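PDB 3D1P: putative thiosulfate sulfurtransferase YOR285W from Saccharomyces cerevisiae, which transfers sulfur from thiosulfate to glutathione, producing S-sulfanylglutathione, a central intermediate of mitochondrial hydrogen sulfide metabolism, and sulfite. Local coordinates for residues N40-V46 and K92-C98; F27-K31 and D128-H132; S60-P64 and I83-P88. One frame throughout, in Å; residues are numbered along the deposited sequence.

Interaction 1: residues N40-V46 and K92-C98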
ATOM      1  N   ASN A  40      -7.613  -3.949 -10.698  1.00  9.50           N
ATOM      2  CA  ASN A  40      -6.259  -4.427 -10.844  0.70  9.40           C
ATOM      3  C   ASN A  40      -5.208  -3.515 -10.177  1.00  8.33           C
ATOM      4  O   ASN A  40      -4.029  -3.598 -10.501  1.00  8.99           O
ATOM      5  CB  ASN A  40      -6.051  -4.794 -12.285  0.70 11.15           C
ATOM      6  CG  ASN A  40      -6.840  -6.079 -12.677  0.70 12.91           C
ATOM      7  OD1 ASN A  40      -6.890  -7.072 -11.927  0.70 16.59           O
ATOM      8  ND2 ASN A  40      -7.441  -6.043 -13.842  0.70 19.60           N
ATOM      9  N   VAL A  41      -5.668  -2.719  -9.221  1.00  6.99           N
ATOM     10  CA  VAL A  41      -4.820  -1.885  -8.377  1.00  7.02           C
ATOM     11  C   VAL A  41      -5.047  -2.297  -6.923  1.00  5.94           C
ATOM     12  O   VAL A  41      -6.195  -2.558  -6.506  1.00  8.12           O
ATOM     13  CB  VAL A  41      -5.147  -0.420  -8.579  1.00  8.84           C
ATOM     14  CG1 VAL A  41      -4.468   0.452  -7.502  1.00 11.68           C
ATOM     15  CG2 VAL A  41      -4.764  -0.006 -10.007  1.00 11.84           C
ATOM     16  N   VAL A  42      -3.958  -2.404  -6.166  1.00  5.37           N
ATOM     17  CA  VAL A  42      -3.986  -2.728  -4.760  1.00  5.48           C
ATOM     18  C   VAL A  42      -3.305  -1.593  -4.013  1.00  4.86           C
ATOM     19  O   VAL A  42      -2.187  -1.227  -4.342  1.00  5.55           O
ATOM     20  CB  VAL A  42      -3.252  -4.045  -4.457  1.00  6.60           C
ATOM     21  CG1 VAL A  42      -3.305  -4.398  -2.981  1.00  8.10           C
ATOM     22  CG2 VAL A  42      -3.821  -5.197  -5.308  1.00  8.91           C
ATOM     23  N   LEU A  43      -3.986  -1.097  -2.980  0.50  4.63           N
ATOM     24  CA  LEU A  43      -3.486   0.001  -2.136  0.50  4.37           C
ATOM     25  C   LEU A  43      -2.887  -0.637  -0.891  0.50  3.98           C
ATOM     26  O   LEU A  43      -3.607  -1.171  -0.041  0.50  5.19           O
ATOM     27  CB  LEU A  43      -4.638   0.934  -1.747  0.50  4.41           C
ATOM     28  CG  LEU A  43      -5.380   1.556  -2.940  0.50  5.41           C
ATOM     29  CD1 LEU A  43      -6.518   2.451  -2.459  0.50  8.93           C
ATOM     30  CD2 LEU A  43      -4.441   2.316  -3.842  0.50  8.67           C
ATOM     31  N   VAL A  44      -1.563  -0.611  -0.793  1.00  4.06           N
ATOM     32  CA  VAL A  44      -0.837  -1.342   0.244  1.00  4.25           C
ATOM     33  C   VAL A  44      -0.335  -0.371   1.309  1.00  3.95           C
ATOM     34  O   VAL A  44       0.659   0.315   1.141  1.00  4.41           O
ATOM     35  CB  VAL A  44       0.331  -2.141  -0.315  1.00  4.88           C
ATOM     36  CG1 VAL A  44       0.903  -3.007   0.789  1.00  5.95           C
ATOM     37  CG2 VAL A  44      -0.093  -3.011  -1.532  1.00  6.06           C
ATOM     38  N   ASP A  45      -1.075  -0.354   2.424  1.00  3.90           N
ATOM     39  CA  ASP A  45      -0.772   0.494   3.566  1.00  3.71           C
ATOM     40  C   ASP A  45       0.038  -0.342   4.544  1.00  3.91           C
ATOM     41  O   ASP A  45      -0.436  -1.342   5.090  1.00  4.37           O
ATOM     42  CB  ASP A  45      -2.102   0.951   4.187  1.00  3.86           C
ATOM     43  CG  ASP A  45      -1.969   1.933   5.319  1.00  4.16           C
ATOM     44  OD1 ASP A  45      -0.961   1.942   6.044  1.00  4.52           O
ATOM     45  OD2 ASP A  45      -2.953   2.698   5.495  1.00  5.13           O
ATOM     46  N   VAL A  46       1.297   0.043   4.735  1.00  3.64           N
ATOM     47  CA  VAL A  46       2.222  -0.760   5.537  1.00  3.77           C
ATOM     48  C   VAL A  46       2.457  -0.166   6.926  1.00  4.00           C
ATOM     49  O   VAL A  46       3.399  -0.553   7.613  1.00  4.07           O
ATOM     50  CB  VAL A  46       3.538  -1.061   4.787  1.00  4.06           C
ATOM     51  CG1 VAL A  46       3.231  -1.681   3.442  1.00  4.83           C
ATOM     52  CG2 VAL A  46       4.432   0.134   4.630  1.00  4.55           C
ATOM     53  N   LYS A  92      -1.166  -7.410 -10.497  1.00  7.03           N
ATOM     54  CA  LYS A  92      -1.758  -6.118 -10.234  0.80  6.87           C
ATOM     55  C   LYS A  92      -0.688  -5.073  -9.982  1.00  6.20           C
ATOM     56  O   LYS A  92       0.457  -5.381  -9.697  1.00  7.57           O
ATOM     57  CB  LYS A  92      -2.668  -6.231  -9.023  0.80  6.68           C
ATOM     58  CG  LYS A  92      -3.905  -7.093  -9.295  0.80  7.06           C
ATOM     59  CD  LYS A  92      -4.855  -7.080  -8.117  0.80  8.08           C
ATOM     60  CE  LYS A  92      -6.091  -7.950  -8.269  0.80  8.53           C
ATOM     61  NZ  LYS A  92      -6.986  -7.806  -7.098  0.80 11.35           N
ATOM     62  N   GLU A  93      -1.104  -3.808 -10.071  1.00  5.90           N
ATOM     63  CA  GLU A  93      -0.281  -2.696  -9.625  1.00  5.79           C
ATOM     64  C   GLU A  93      -0.459  -2.533  -8.109  1.00  5.43           C
ATOM     65  O   GLU A  93      -1.576  -2.307  -7.652  1.00  7.19           O
ATOM     66  CB  GLU A  93      -0.699  -1.389 -10.291  1.00  6.18           C
ATOM     67  CG  GLU A  93       0.121  -0.220  -9.836  1.00  6.50           C
ATOM     68  CD  GLU A  93      -0.307   1.131 -10.382  1.00  6.24           C
ATOM     69  OE1 GLU A  93      -1.327   1.230 -11.072  1.00  9.44           O
ATOM     70  OE2 GLU A  93       0.403   2.117 -10.078  1.00  8.01           O
ATOM     71  N   LEU A  94       0.623  -2.648  -7.356  1.00  5.30           N
ATOM     72  CA  LEU A  94       0.584  -2.445  -5.912  1.00  4.81           C
ATOM     73  C   LEU A  94       1.183  -1.068  -5.616  1.00  4.73           C
ATOM     74  O   LEU A  94       2.307  -0.781  -6.050  1.00  5.65           O
ATOM     75  CB  LEU A  94       1.403  -3.501  -5.173  1.00  5.24           C
ATOM     76  CG  LEU A  94       0.667  -4.804  -4.848  1.00  5.62           C
ATOM     77  CD1 LEU A  94       0.149  -5.544  -6.116  1.00  7.25           C
ATOM     78  CD2 LEU A  94       1.570  -5.694  -4.013  1.00  6.54           C
ATOM     79  N   ILE A  95       0.436  -0.241  -4.898  1.00  4.22           N
ATOM     80  CA  ILE A  95       0.843   1.118  -4.563  1.00  4.07           C
ATOM     81  C   ILE A  95       1.147   1.154  -3.069  1.00  3.87           C
ATOM     82  O   ILE A  95       0.255   0.939  -2.262  1.00  4.97           O
ATOM     83  CB  ILE A  95      -0.238   2.139  -4.896  1.00  4.36           C
ATOM     84  CG1 ILE A  95      -0.697   2.012  -6.337  1.00  5.35           C
ATOM     85  CG2 ILE A  95       0.285   3.550  -4.591  1.00  5.16           C
ATOM     86  CD1 ILE A  95      -1.853   2.976  -6.716  1.00  6.26           C
ATOM     87  N   PHE A  96       2.400   1.419  -2.712  1.00  4.13           N
ATOM     88  CA  PHE A  96       2.854   1.305  -1.345  1.00  4.04           C
ATOM     89  C   PHE A  96       2.939   2.656  -0.647  1.00  4.15           C
ATOM     90  O   PHE A  96       3.409   3.650  -1.226  1.00  4.70           O
ATOM     91  CB  PHE A  96       4.265   0.717  -1.321  1.00  4.72           C
ATOM     92  CG  PHE A  96       4.292  -0.716  -1.702  1.00  5.07           C
ATOM     93  CD1 PHE A  96       4.212  -1.714  -0.736  1.00  6.51           C
ATOM     94  CD2 PHE A  96       4.352  -1.096  -3.041  1.00  5.56           C
ATOM     95  CE1 PHE A  96       4.215  -3.047  -1.115  1.00  7.88           C
ATOM     96  CE2 PHE A  96       4.331  -2.439  -3.407  1.00  6.93           C
ATOM     97  CZ  PHE A  96       4.236  -3.389  -2.436  1.00  7.62           C
ATOM     98  N   TYR A  97       2.561   2.675   0.631  1.00  3.99           N
ATOM     99  CA  TYR A  97       2.682   3.893   1.450  1.00  3.91           C
ATOM    100  C   TYR A  97       2.583   3.500   2.921  1.00  3.74           C
ATOM    101  O   TYR A  97       2.128   2.418   3.281  1.00  3.98           O
ATOM    102  CB  TYR A  97       1.607   4.921   1.081  1.00  4.23           C
ATOM    103  CG  TYR A  97       0.203   4.392   1.128  1.00  4.19           C
ATOM    104  CD1 TYR A  97      -0.555   4.483   2.292  1.00  4.31           C
ATOM    105  CD2 TYR A  97      -0.398   3.800   0.029  1.00  4.31           C
ATOM    106  CE1 TYR A  97      -1.832   4.007   2.353  1.00  4.59           C
ATOM    107  CE2 TYR A  97      -1.677   3.295   0.070  1.00  4.85           C
ATOM    108  CZ  TYR A  97      -2.421   3.409   1.233  1.00  4.56           C
ATOM    109  OH  TYR A  97      -3.699   2.931   1.256  1.00  5.52           O
ATOM    110  N   CYS A  98       2.966   4.459   3.757  1.00  3.72           N
ATOM    111  CA  CYS A  98       2.847   4.312   5.211  1.00  3.59           C
ATOM    112  C   CYS A  98       2.246   5.616   5.774  1.00  3.45           C
ATOM    113  O   CYS A  98       1.160   6.005   5.363  1.00  3.84           O
ATOM    114  CB  CYS A  98       4.178   3.840   5.852  1.00  4.07           C
ATOM    115  SG  CYS A  98       5.581   4.921   5.550  1.00  4.60           S
TER
HETATM  116  O   HOH W   1      -7.361  -5.133  -5.722  1.00 18.12           O
HETATM  117  O   HOH W   2      -4.880   2.996   3.701  1.00  5.79           O
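Tyr97 lays its ring across the backbone of Val44 and Asp45. Asp45 CA stands over one face, 4.2 Å from the ring centroid and 22° off the normal, a CH-pi contact; Val44 O sits above the same face, and both are displaced from the centre toward the rim. The ring reaches this place because CG lies between the backbone N and carbonyl carbon (chi1 54°), folding it over the neighbouring strand. At its edge, in the ring plane, a water joins Tyr97 OH (2.7 Å) to Asp45 OD2 (2.6 Å), an oxygen also salt-bridged to Arg47.

Val44 works the other face of the sheet with two separate branches. It packs over one face of the Phe96 ring, CG1, anti to the backbone N, lying 3.8 Å from CE1, while CG2 meets Leu94 CG at the same distance. At the start of the strands the extended chain of Lys92 passes Val42 at about a right angle, its CD 3.5 Å from Val42 CG2, and a water bridges Lys92 NZ to Val41 O.

Six backbone hydrogen bonds fix the register, from Glu93 N to Asn40 O through to Val46 N to Tyr97 O, the latter 2.9 Å long. The segment axes lie 4.7 Å apart at 21°, the geometry of twisted parallel neighbours. These are central strands of the rhodanese alpha/beta sheet, and 93-97 leads directly into Cys98, the persulfide-forming active-site cysteine.

Interaction 2: residues F27-K31 and D128-H132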
ATOM      1  N   PHE A  27      -1.157  13.488  -4.071  1.00  4.20           N
ATOM      2  CA  PHE A  27      -2.515  13.430  -3.514  1.00  4.85           C
ATOM      3  C   PHE A  27      -3.584  13.408  -4.612  1.00  4.15           C
ATOM      4  O   PHE A  27      -4.481  12.575  -4.586  1.00  4.54           O
ATOM      5  CB  PHE A  27      -2.770  14.633  -2.601  1.00  4.65           C
ATOM      6  CG  PHE A  27      -4.175  14.642  -2.086  1.00  4.75           C
ATOM      7  CD1 PHE A  27      -4.614  13.684  -1.180  1.00  5.63           C
ATOM      8  CD2 PHE A  27      -5.095  15.613  -2.502  1.00  5.22           C
ATOM      9  CE1 PHE A  27      -5.911  13.654  -0.737  1.00  6.31           C
ATOM     10  CE2 PHE A  27      -6.386  15.603  -2.035  1.00  6.95           C
ATOM     11  CZ  PHE A  27      -6.794  14.622  -1.128  1.00  6.90           C
ATOM     12  N   GLU A  28      -3.504  14.337  -5.567  1.00  4.46           N
ATOM     13  CA  GLU A  28      -4.508  14.377  -6.599  1.00  4.55           C
ATOM     14  C   GLU A  28      -4.513  13.110  -7.436  1.00  4.97           C
ATOM     15  O   GLU A  28      -5.578  12.593  -7.832  1.00  5.45           O
ATOM     16  CB  GLU A  28      -4.348  15.625  -7.468  1.00  5.35           C
ATOM     17  CG  GLU A  28      -4.787  16.863  -6.744  1.00  8.61           C
ATOM     18  CD  GLU A  28      -6.341  16.975  -6.590  1.00  7.80           C
ATOM     19  OE1 GLU A  28      -6.995  16.599  -7.538  1.00 10.36           O
ATOM     20  OE2 GLU A  28      -6.763  17.519  -5.550  1.00 10.99           O
ATOM     21  N   ASP A  29      -3.323  12.557  -7.714  1.00  4.63           N
ATOM     22  CA  ASP A  29      -3.258  11.295  -8.411  1.00  5.09           C
ATOM     23  C   ASP A  29      -3.959  10.173  -7.624  1.00  4.66           C
ATOM     24  O   ASP A  29      -4.674   9.355  -8.215  1.00  5.52           O
ATOM     25  CB  ASP A  29      -1.806  10.877  -8.606  1.00  5.73           C
ATOM     26  CG  ASP A  29      -0.987  11.735  -9.567  1.00  5.96           C
ATOM     27  OD1 ASP A  29      -1.575  12.373 -10.472  1.00  9.45           O
ATOM     28  OD2 ASP A  29       0.260  11.744  -9.368  1.00  6.58           O
HETATM   29  N   MSE A  30      -3.722  10.148  -6.306  1.00  4.52           N
HETATM   30  CA  MSE A  30      -4.336   9.127  -5.470  1.00  4.57           C
HETATM   31  C   MSE A  30      -5.843   9.279  -5.381  1.00  4.62           C
HETATM   32  O   MSE A  30      -6.563   8.290  -5.383  1.00  5.57           O
HETATM   33  CB  MSE A  30      -3.703   9.120  -4.084  1.00  4.62           C
HETATM   34  CG  MSE A  30      -2.275   8.633  -4.066  1.00  4.73           C
HETATM   35 SE   MSE A  30      -2.036   6.833  -4.687  0.90  5.90          SE
HETATM   36  CE  MSE A  30      -2.904   5.983  -3.290  1.00 10.68           C
ATOM     37  N   LYS A  31      -6.333  10.496  -5.236  0.50  5.40           N
ATOM     38  CA  LYS A  31      -7.753  10.723  -5.206  0.50  5.89           C
ATOM     39  C   LYS A  31      -8.388  10.051  -6.427  0.50  6.75           C
ATOM     40  O   LYS A  31      -9.419   9.361  -6.347  0.50  7.74           O
ATOM     41  CB  LYS A  31      -8.046  12.215  -5.266  0.50  6.99           C
ATOM     42  CG  LYS A  31      -8.331  12.838  -3.972  0.50  8.51           C
ATOM     43  CD  LYS A  31      -9.204  14.092  -4.141  0.50  8.35           C
ATOM     44  CE  LYS A  31      -8.558  15.088  -5.072  0.50  8.20           C
ATOM     45  NZ  LYS A  31      -9.103  16.493  -4.892  0.50  7.82           N
ATOM     46  N   ASP A 128       0.205  12.772   3.982  1.00  3.44           N
ATOM     47  CA  ASP A 128      -0.236  13.576   2.858  1.00  3.90           C
ATOM     48  C   ASP A 128      -1.747  13.468   2.660  1.00  3.51           C
ATOM     49  O   ASP A 128      -2.447  14.476   2.448  1.00  4.13           O
ATOM     50  CB  ASP A 128       0.531  13.147   1.622  1.00  4.05           C
ATOM     51  CG  ASP A 128       0.138  13.898   0.359  1.00  4.04           C
ATOM     52  OD1 ASP A 128       0.900  14.811  -0.039  1.00  5.33           O
ATOM     53  OD2 ASP A 128      -0.902  13.541  -0.227  1.00  4.84           O
ATOM     54  N   TRP A 129      -2.268  12.253   2.745  1.00  3.58           N
ATOM     55  CA  TRP A 129      -3.685  12.022   2.526  1.00  3.68           C
ATOM     56  C   TRP A 129      -4.506  12.856   3.508  1.00  3.61           C
ATOM     57  O   TRP A 129      -5.415  13.612   3.125  1.00  4.41           O
ATOM     58  CB  TRP A 129      -3.982  10.530   2.666  1.00  4.11           C
ATOM     59  CG  TRP A 129      -5.399  10.137   2.348  1.00  3.84           C
ATOM     60  CD1 TRP A 129      -6.352   9.763   3.239  1.00  4.29           C
ATOM     61  CD2 TRP A 129      -5.983   9.972   1.033  1.00  4.09           C
ATOM     62  NE1 TRP A 129      -7.501   9.384   2.578  1.00  4.47           N
ATOM     63  CE2 TRP A 129      -7.297   9.508   1.227  1.00  4.27           C
ATOM     64  CE3 TRP A 129      -5.515  10.153  -0.281  1.00  4.65           C
ATOM     65  CZ2 TRP A 129      -8.163   9.257   0.149  1.00  5.21           C
ATOM     66  CZ3 TRP A 129      -6.365   9.925  -1.336  1.00  5.69           C
ATOM     67  CH2 TRP A 129      -7.680   9.474  -1.105  1.00  5.59           C
ATOM     68  N   VAL A 130      -4.185  12.733   4.798  1.00  3.61           N
ATOM     69  CA  VAL A 130      -4.922  13.452   5.824  1.00  3.83           C
ATOM     70  C   VAL A 130      -4.648  14.954   5.735  1.00  4.04           C
ATOM     71  O   VAL A 130      -5.564  15.773   5.930  1.00  4.86           O
ATOM     72  CB  VAL A 130      -4.602  12.882   7.202  1.00  4.37           C
ATOM     73  CG1 VAL A 130      -5.160  13.747   8.343  1.00  5.73           C
ATOM     74  CG2 VAL A 130      -5.128  11.459   7.282  1.00  5.44           C
ATOM     75  N   SER A 131      -3.437  15.387   5.430  1.00  4.33           N
ATOM     76  CA  SER A 131      -3.141  16.803   5.290  0.50  4.63           C
ATOM     77  C   SER A 131      -4.056  17.479   4.282  1.00  4.94           C
ATOM     78  O   SER A 131      -4.419  18.643   4.452  1.00  7.00           O
ATOM     79  CB  SER A 131      -1.685  17.023   4.839  0.50  5.09           C
ATOM     80  OG  SER A 131      -0.765  16.762   5.888  0.50  4.79           O
ATOM     81  N   HIS A 132      -4.372  16.768   3.201  1.00  4.09           N
ATOM     82  CA  HIS A 132      -5.188  17.295   2.121  1.00  5.00           C
ATOM     83  C   HIS A 132      -6.666  16.993   2.294  1.00  5.16           C
ATOM     84  O   HIS A 132      -7.456  17.334   1.416  1.00  6.97           O
ATOM     85  CB  HIS A 132      -4.712  16.747   0.775  1.00  6.29           C
ATOM     86  CG  HIS A 132      -3.358  17.199   0.370  1.00  7.34           C
ATOM     87  ND1 HIS A 132      -2.224  16.527   0.705  1.00  8.04           N
ATOM     88  CD2 HIS A 132      -2.943  18.236  -0.388  1.00 12.11           C
ATOM     89  CE1 HIS A 132      -1.170  17.139   0.205  1.00 10.56           C
ATOM     90  NE2 HIS A 132      -1.572  18.197  -0.444  1.00 13.22           N
TER
HETATM   91  O   HOH W   3       0.918  15.152  -2.737  1.00  4.86           O
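Phe27 is overlapped on one face by His132, whose CB stands 3.3 Å from the ring centroid and almost on the ring normal. The two side chains run antiparallel alongside one another, and the exchange is mutual: Phe27 CB lies over the imidazole, 3.9 Å from its centroid. The rings themselves form an offset stack, planes 12° apart. Phe27 CG is anti to the backbone N (chi1 177°), which carries the ring across to helix 125-131.

The imidazole is held in this attitude by its own helix end. His132 ND1 donates to Asp128 O at 2.7 Å, almost in the ring plane, and His132 N reaches the same oxygen from the opposite face of the carbonyl plane. Rotation of the imidazole is thereby restrained while it stacks.

Trp129 meets Phe27 differently, in an offset edge-to-face pair: the phenyl edge is directed at the indole face, with planes at 60° and CE1 3.6 Å from Trp129 CE3. Phe27, Trp129 and His132 thus make an aromatic cluster joining the first residues of helix 27-36 to the C-terminal end of helix 125-131 in the rhodanese-like domain. With an alanine here instead of Phe27, His132 CB would probably lose the ring face it covers and the Trp129 face its edge-on partner, opening a gap between the two helices.

Beside the cluster, selenomethionine Met30 places CB 3.9 Å from Trp129 CZ3, and Tyr122 also packs on both residues. Polar contact is indirect: a water accepts from Phe27 N and donates to Asp128 OD1 at 2.7 Å, while Asp128 OD2 is hydrogen-bonded to Tyr122 OH.

Interaction 3: residues S60-P64 and I83-P88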
ATOM      1  N   SER A  60      -8.194  -0.248   0.831  1.00  7.06           N
ATOM      2  CA  SER A  60      -6.794  -0.599   0.952  1.00  6.07           C
ATOM      3  C   SER A  60      -6.649  -1.856   1.783  1.00  6.01           C
ATOM      4  O   SER A  60      -7.570  -2.251   2.505  1.00  8.98           O
ATOM      5  CB  SER A  60      -6.020   0.540   1.586  1.00  5.31           C
ATOM      6  OG  SER A  60      -6.443   0.819   2.927  1.00  5.74           O
ATOM      7  N   ILE A  61      -5.463  -2.444   1.702  1.00  5.05           N
ATOM      8  CA  ILE A  61      -5.068  -3.544   2.567  1.00  5.46           C
ATOM      9  C   ILE A  61      -3.986  -3.068   3.517  1.00  5.12           C
ATOM     10  O   ILE A  61      -3.288  -2.095   3.255  1.00  5.56           O
ATOM     11  CB  ILE A  61      -4.614  -4.785   1.772  1.00  5.64           C
ATOM     12  CG1 ILE A  61      -3.295  -4.544   1.006  1.00  5.75           C
ATOM     13  CG2 ILE A  61      -5.752  -5.246   0.864  1.00  7.78           C
ATOM     14  CD1 ILE A  61      -2.729  -5.804   0.363  1.00  6.86           C
ATOM     15  N   ASN A  62      -3.874  -3.760   4.651  1.00  4.89           N
ATOM     16  CA  ASN A  62      -2.853  -3.434   5.647  1.00  4.46           C
ATOM     17  C   ASN A  62      -1.868  -4.598   5.714  1.00  4.77           C
ATOM     18  O   ASN A  62      -2.221  -5.717   6.048  1.00  5.91           O
ATOM     19  CB  ASN A  62      -3.516  -3.224   6.999  1.00  5.06           C
ATOM     20  CG  ASN A  62      -2.551  -2.776   8.101  1.00  4.91           C
ATOM     21  OD1 ASN A  62      -2.743  -3.102   9.284  1.00  6.38           O
ATOM     22  ND2 ASN A  62      -1.572  -1.952   7.770  1.00  5.05           N
ATOM     23  N   VAL A  63      -0.602  -4.307   5.382  1.00  4.55           N
ATOM     24  CA  VAL A  63       0.467  -5.306   5.422  1.00  4.66           C
ATOM     25  C   VAL A  63       1.627  -4.676   6.208  1.00  4.33           C
ATOM     26  O   VAL A  63       2.535  -4.082   5.630  1.00  4.71           O
ATOM     27  CB  VAL A  63       0.919  -5.769   4.033  1.00  5.22           C
ATOM     28  CG1 VAL A  63       1.902  -6.929   4.194  1.00  5.91           C
ATOM     29  CG2 VAL A  63      -0.294  -6.201   3.188  1.00  6.23           C
ATOM     30  N   PRO A  64       1.546  -4.719   7.532  1.00  4.83           N
ATOM     31  CA  PRO A  64       2.461  -3.915   8.352  1.00  4.78           C
ATOM     32  C   PRO A  64       3.939  -4.201   8.100  1.00  4.83           C
ATOM     33  O   PRO A  64       4.401  -5.344   8.202  1.00  6.06           O
ATOM     34  CB  PRO A  64       2.070  -4.308   9.786  1.00  5.14           C
ATOM     35  CG  PRO A  64       0.596  -4.698   9.679  1.00  5.58           C
ATOM     36  CD  PRO A  64       0.512  -5.395   8.348  1.00  5.10           C
ATOM     37  N   ILE A  83      -0.154 -12.724   7.842  1.00  8.72           N
ATOM     38  CA  ILE A  83      -0.809 -11.431   7.710  1.00  9.26           C
ATOM     39  C   ILE A  83      -2.303 -11.519   7.923  1.00  9.94           C
ATOM     40  O   ILE A  83      -2.896 -10.551   8.353  1.00 13.92           O
ATOM     41  CB  ILE A  83      -0.502 -10.825   6.309  1.00  9.41           C
ATOM     42  CG1 ILE A  83       0.992 -10.863   6.026  1.00  9.94           C
ATOM     43  CG2 ILE A  83      -1.028  -9.389   6.189  1.00 11.05           C
ATOM     44  CD1 ILE A  83       1.880 -10.143   7.007  1.00 12.33           C
ATOM     45  N   GLY A  84      -2.905 -12.657   7.631  1.00  9.29           N
ATOM     46  CA  GLY A  84      -4.334 -12.848   7.817  1.00  9.83           C
ATOM     47  C   GLY A  84      -5.230 -12.487   6.657  1.00  8.85           C
ATOM     48  O   GLY A  84      -6.445 -12.550   6.810  1.00 11.00           O
ATOM     49  N   ILE A  85      -4.630 -12.090   5.534  1.00  8.30           N
ATOM     50  CA  ILE A  85      -5.324 -11.786   4.312  1.00  8.21           C
ATOM     51  C   ILE A  85      -4.561 -12.458   3.182  1.00  7.46           C
ATOM     52  O   ILE A  85      -3.404 -12.819   3.333  1.00  8.38           O
ATOM     53  CB  ILE A  85      -5.430 -10.267   4.072  1.00  8.29           C
ATOM     54  CG1 ILE A  85      -4.042  -9.637   3.900  1.00  9.73           C
ATOM     55  CG2 ILE A  85      -6.252  -9.654   5.176  1.00 10.74           C
ATOM     56  CD1 ILE A  85      -4.107  -8.161   3.468  1.00  9.86           C
ATOM     57  N   PRO A  86      -5.185 -12.620   2.012  1.00  8.01           N
ATOM     58  CA  PRO A  86      -4.504 -13.260   0.889  1.00  8.48           C
ATOM     59  C   PRO A  86      -3.366 -12.409   0.357  1.00  7.80           C
ATOM     60  O   PRO A  86      -3.410 -11.171   0.358  1.00  8.34           O
ATOM     61  CB  PRO A  86      -5.605 -13.411  -0.190  1.00  9.49           C
ATOM     62  CG  PRO A  86      -6.857 -13.384   0.601  1.00 10.38           C
ATOM     63  CD  PRO A  86      -6.596 -12.388   1.696  1.00  9.31           C
ATOM     64  N   LYS A  87      -2.359 -13.099  -0.143  1.00  7.88           N
ATOM     65  CA  LYS A  87      -1.243 -12.421  -0.775  0.80  7.54           C
ATOM     66  C   LYS A  87      -1.717 -11.741  -2.055  1.00  7.42           C
ATOM     67  O   LYS A  87      -2.366 -12.363  -2.883  1.00  9.42           O
ATOM     68  CB  LYS A  87      -0.156 -13.428  -1.112  0.80  8.13           C
ATOM     69  CG  LYS A  87       1.103 -12.772  -1.625  0.80  8.63           C
ATOM     70  CD  LYS A  87       2.229 -13.769  -1.894  0.80  9.77           C
ATOM     71  CE  LYS A  87       3.494 -13.111  -2.443  0.80 10.65           C
ATOM     72  NZ  LYS A  87       4.500 -14.108  -2.882  0.80 11.03           N
ATOM     73  N   PRO A  88      -1.405 -10.455  -2.227  1.00  7.30           N
ATOM     74  CA  PRO A  88      -1.864  -9.779  -3.431  1.00  7.45           C
ATOM     75  C   PRO A  88      -1.379 -10.441  -4.704  1.00  7.42           C
ATOM     76  O   PRO A  88      -0.235 -10.915  -4.794  1.00  7.76           O
ATOM     77  CB  PRO A  88      -1.278  -8.362  -3.287  1.00  7.68           C
ATOM     78  CG  PRO A  88      -1.227  -8.168  -1.822  1.00  7.88           C
ATOM     79  CD  PRO A  88      -0.798  -9.508  -1.285  1.00  7.34           C
TER
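Ile61 presents two parts of its side chain to the 83-88 loop. Its CB meets Ile85 CD1 at 3.8 Å, and its CD1 reaches Pro88 CG at 3.6 Å, so one branched chain bridges two residues of the loop. The reach to Pro88 follows from the first torsion: CG1 lies between the backbone N and the carbonyl carbon (chi1 67°), with CD1 extended beyond it. Ile85 adopts nearly the same shape (chi1 63°), and its outstretched CD1 is the atom that arrives at Ile61.

Asn62 contributes its backbone rather than its amide. Its carbonyl oxygen is approached by Ile83 CG2 at 3.9 Å and by Ile85 CD1 at 4.0 Å, both van der Waals contacts of a methyl with the oxygen, while ND2 is turned to the backbone oxygens of Arg47 and Asp45. Strand 61-62 is an edge strand of the parallel rhodanese sheet, hydrogen-bonded through its backbone to 41-45, and here the connection from helix 76-83 to strand 93-97 packs against it.

Val63 splits its two methyls between partners: CG1 faces Ile83 CD1 and CG2 faces Ile85 CD1, each at a looser 4.3 Å. Between those two isoleucines the chain leaves the helix at Gly84, whose positive phi (89°) turns it. Phe79 of helix 76-83 touches Val63, Ile85 and Pro88, backing the apolar patch from the helix side.

In the fold
From the N terminus, helix 27-36 comes first, and its opening residues pack against the end of helix 125-131, near the C terminus; interaction 2 therefore closes the longest loop. Within that span, strand 41-45 pairs with 93-97 in interaction 1, and within the chain that connects those strands interaction 3 joins 60-64 to 83-88. The three contacts are thus nested without crossing. Interactions 1 and 3 share the sheet: Leu43 O and Ile61 N are 2.8 Å apart, a probable hydrogen bond. Interaction 2 meets interaction 1 through Met30, which packs on Leu43 and Ile95. Interactions 2 and 3 lie on opposite sides of the chain's centre, about 22 Å between centres.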